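Local coordinates for protein metallo-carboxypeptidase (Pseudomonas aeruginosa, PDB 4A39) that probably acts as a zinc-dependent carboxypeptidase of the M14 family, removing residues from the C-terminal end of peptide substrates, at residues G236-L239 against N240-W243. Numbering follows the deposited sequence.
Sequences GQDL and NRAW. With GEM ((2-guanidinoethylmercapto)succinic acid), chain D.
This turn forms part of the carboxylate-binding pocket beside the zinc site; in it the Asp238 carboxylate meets Asn240 N through OD1 and approaches the Arg241 side chain through OD2. Arg241 NH1 donates to O14 of the bound inhibitor GEM (3.0 Å), and Arg241 NH2 donates to GEM O15. Both bonds are nearly straight, and together they make a two-pronged grip on one carboxylate. Asn240 ND2 adds a second bond to O14, at 2.8 Å and 174°. Arg231 also binds the inhibitor. The guanidinium is steadied from within the turn: Arg241 NH1 also donates to Asn240 O, close to the guanidinium plane.

Asp238 has CG anti to its own N (chi1 -179°), which swings the carboxylate back to the turn. Asp238 OD1 accepts from Asn240 N (3.0 Å) on its anti side, with the donor tilted out of the carboxylate plane and the bond noticeably bent. OD1 is also hydrogen-bonded to NE2 of the zinc ligand His180, so Asp238 is a second-shell residue of the metal. Asp238 OD2 lies over one face of the Arg241 guanidinium, displaced toward its rim, 4.2 Å from NH1; opposite charge probably helps, but no N-H points at it. Asp238 OD2 forms a salt bridge with Arg231 NE.

The backbone closes the turn with Arg241 N to Asp238 O and Ala242 N to Leu239 O. Asp238 O also accepts from Gln237 NE2 (2.9 Å), on the opposite face from Arg241 N. A bend at chi2 (63°) curls the Gln237 amide back to that oxygen, while its OE1 accepts from Arg250. An Asn-Arg pair gripping the terminal carboxylate is characteristic of the M14 zinc carboxypeptidase S1' pocket.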
ATOM      1  N   GLY A 236     -16.445  -6.200  -6.202  1.00  7.43           N
ATOM      2  CA  GLY A 236     -15.618  -7.056  -7.036  1.00  8.13           C
ATOM      3  C   GLY A 236     -14.859  -6.344  -8.143  1.00  7.43           C
ATOM      4  O   GLY A 236     -14.366  -6.984  -9.072  1.00  9.21           O
ATOM      5  N   GLN A 237     -14.757  -5.020  -8.041  1.00  7.48           N
ATOM      6  CA  GLN A 237     -14.055  -4.219  -9.039  1.00  6.68           C
ATOM      7  C   GLN A 237     -12.614  -3.906  -8.636  1.00  6.74           C
ATOM      8  O   GLN A 237     -12.350  -3.575  -7.483  1.00  6.32           O
ATOM      9  CB  GLN A 237     -14.816  -2.902  -9.262  1.00  7.38           C
ATOM     10  CG  GLN A 237     -14.130  -1.898 -10.187  1.00 10.27           C
ATOM     11  CD  GLN A 237     -13.971  -2.421 -11.598  1.00 11.23           C
ATOM     12  OE1 GLN A 237     -14.911  -2.974 -12.172  1.00 12.29           O
ATOM     13  NE2 GLN A 237     -12.784  -2.242 -12.171  1.00 11.15           N
ATOM     14  N   ASP A 238     -11.687  -4.048  -9.582  1.00  6.74           N
ATOM     15  CA  ASP A 238     -10.281  -3.712  -9.344  1.00  7.04           C
ATOM     16  C   ASP A 238     -10.280  -2.194  -9.511  1.00  5.98           C
ATOM     17  O   ASP A 238     -10.399  -1.694 -10.630  1.00  7.25           O
ATOM     18  CB  ASP A 238      -9.382  -4.345 -10.415  1.00  6.44           C
ATOM     19  CG  ASP A 238      -7.899  -4.048 -10.197  1.00  6.06           C
ATOM     20  OD1 ASP A 238      -7.571  -3.011  -9.582  1.00  5.92           O
ATOM     21  OD2 ASP A 238      -7.056  -4.847 -10.659  1.00  7.80           O
ATOM     22  N   LEU A 239     -10.156  -1.463  -8.408  1.00  5.66           N
ATOM     23  CA  LEU A 239     -10.189  -0.008  -8.474  1.00  6.43           C
ATOM     24  C   LEU A 239      -9.133   0.600  -9.387  1.00  4.61           C
ATOM     25  O   LEU A 239      -9.367   1.648  -9.995  1.00  4.91           O
ATOM     26  CB  LEU A 239     -10.080   0.595  -7.068  1.00  6.04           C
ATOM     27  CG  LEU A 239     -11.272   0.343  -6.137  1.00  7.18           C
ATOM     28  CD1 LEU A 239     -11.064   1.110  -4.836  1.00  6.34           C
ATOM     29  CD2 LEU A 239     -12.563   0.796  -6.804  1.00  7.72           C
ATOM     30  N   ASN A 240      -7.978  -0.046  -9.513  1.00  5.68           N
ATOM     31  CA  ASN A 240      -6.971   0.538 -10.379  1.00  5.47           C
ATOM     32  C   ASN A 240      -7.123   0.181 -11.851  1.00  6.87           C
ATOM     33  O   ASN A 240      -6.164   0.251 -12.623  1.00  6.30           O
ATOM     34  CB  ASN A 240      -5.558   0.222  -9.894  1.00  5.38           C
ATOM     35  CG  ASN A 240      -4.575   1.292 -10.315  1.00  6.34           C
ATOM     36  OD1 ASN A 240      -4.917   2.477 -10.334  1.00  5.87           O
ATOM     37  ND2 ASN A 240      -3.361   0.894 -10.651  1.00  7.23           N
ATOM     38  N   ARG A 241      -8.339  -0.206 -12.227  1.00  6.99           N
ATOM     39  CA  ARG A 241      -8.674  -0.502 -13.615  1.00  6.58           C
ATOM     40  C   ARG A 241      -9.989   0.232 -13.894  1.00  6.91           C
ATOM     41  O   ARG A 241     -10.624   0.016 -14.925  1.00  6.96           O
ATOM     42  CB  ARG A 241      -8.875  -2.006 -13.836  1.00  6.51           C
ATOM     43  CG  ARG A 241      -7.617  -2.845 -13.677  1.00  7.61           C
ATOM     44  CD  ARG A 241      -6.595  -2.543 -14.759  1.00  7.07           C
ATOM     45  NE  ARG A 241      -5.419  -3.399 -14.617  1.00  8.47           N
ATOM     46  CZ  ARG A 241      -4.495  -3.246 -13.674  1.00  9.54           C
ATOM     47  NH1 ARG A 241      -4.596  -2.261 -12.789  1.00  9.35           N
ATOM     48  NH2 ARG A 241      -3.478  -4.096 -13.595  1.00  9.52           N
ATOM     49  N   ALA A 242     -10.383   1.106 -12.967  1.00  6.15           N
ATOM     50  CA  ALA A 242     -11.640   1.842 -13.099  1.00  6.57           C
ATOM     51  C   ALA A 242     -11.483   3.337 -13.337  1.00  7.87           C
ATOM     52  O   ALA A 242     -12.457   4.083 -13.243  1.00  8.08           O
ATOM     53  CB  ALA A 242     -12.498   1.621 -11.858  1.00  8.89           C
ATOM     54  N   TRP A 243     -10.278   3.786 -13.669  1.00  7.85           N
ATOM     55  CA  TRP A 243     -10.085   5.214 -13.864  1.00  6.58           C
ATOM     56  C   TRP A 243     -10.529   5.779 -15.205  1.00  8.32           C
ATOM     57  O   TRP A 243     -10.788   6.976 -15.322  1.00  7.21           O
ATOM     58  CB  TRP A 243      -8.633   5.579 -13.563  1.00  5.85           C
ATOM     59  CG  TRP A 243      -8.342   5.417 -12.103  1.00  4.73           C
ATOM     60  CD1 TRP A 243      -8.238   4.240 -11.415  1.00  5.98           C
ATOM     61  CD2 TRP A 243      -8.214   6.462 -11.130  1.00  4.73           C
ATOM     62  NE1 TRP A 243      -8.057   4.488 -10.075  1.00  4.74           N
ATOM     63  CE2 TRP A 243      -8.038   5.842  -9.871  1.00  5.00           C
ATOM     64  CE3 TRP A 243      -8.232   7.862 -11.198  1.00  5.99           C
ATOM     65  CZ2 TRP A 243      -7.882   6.572  -8.691  1.00  5.03           C
ATOM     66  CZ3 TRP A 243      -8.077   8.590 -10.021  1.00  5.10           C
ATOM     67  CH2 TRP A 243      -7.905   7.943  -8.786  1.00  4.72           C
TER
HETATM   68  C8  GEM D1377      -0.191  -2.107 -10.662  1.00 20.65           C
HETATM   69  S7  GEM D1377      -0.126  -0.383 -10.051  1.00 27.79           S
HETATM   70  C6  GEM D1377       0.817   0.416 -11.399  1.00 21.99           C
HETATM   71  C5  GEM D1377       1.803  -0.507 -12.123  1.00 19.59           C
HETATM   72  N3  GEM D1377       1.081  -1.482 -12.951  1.00 18.95           N
HETATM   73  C1  GEM D1377       1.211  -1.440 -14.276  1.00 17.79           C
HETATM   74  N4  GEM D1377       1.982  -0.508 -14.831  1.00 18.93           N
HETATM   75  N2  GEM D1377       0.571  -2.313 -15.047  1.00 18.70           N
HETATM   76  C9  GEM D1377      -1.633  -2.591 -10.828  1.00 19.23           C
HETATM   77  O14 GEM D1377      -2.550  -1.760 -10.643  1.00 16.11           O
HETATM   78  O15 GEM D1377      -1.788  -3.790 -11.139  1.00 18.70           O
HETATM   79  C10 GEM D1377       0.592  -3.044  -9.740  1.00 17.72           C
HETATM   80  C11 GEM D1377       0.004  -3.077  -8.327  1.00 15.49           C
HETATM   81  O12 GEM D1377       0.787  -2.872  -7.373  1.00  9.14           O
HETATM   82  O13 GEM D1377      -1.216  -3.324  -8.230  1.00 12.44           O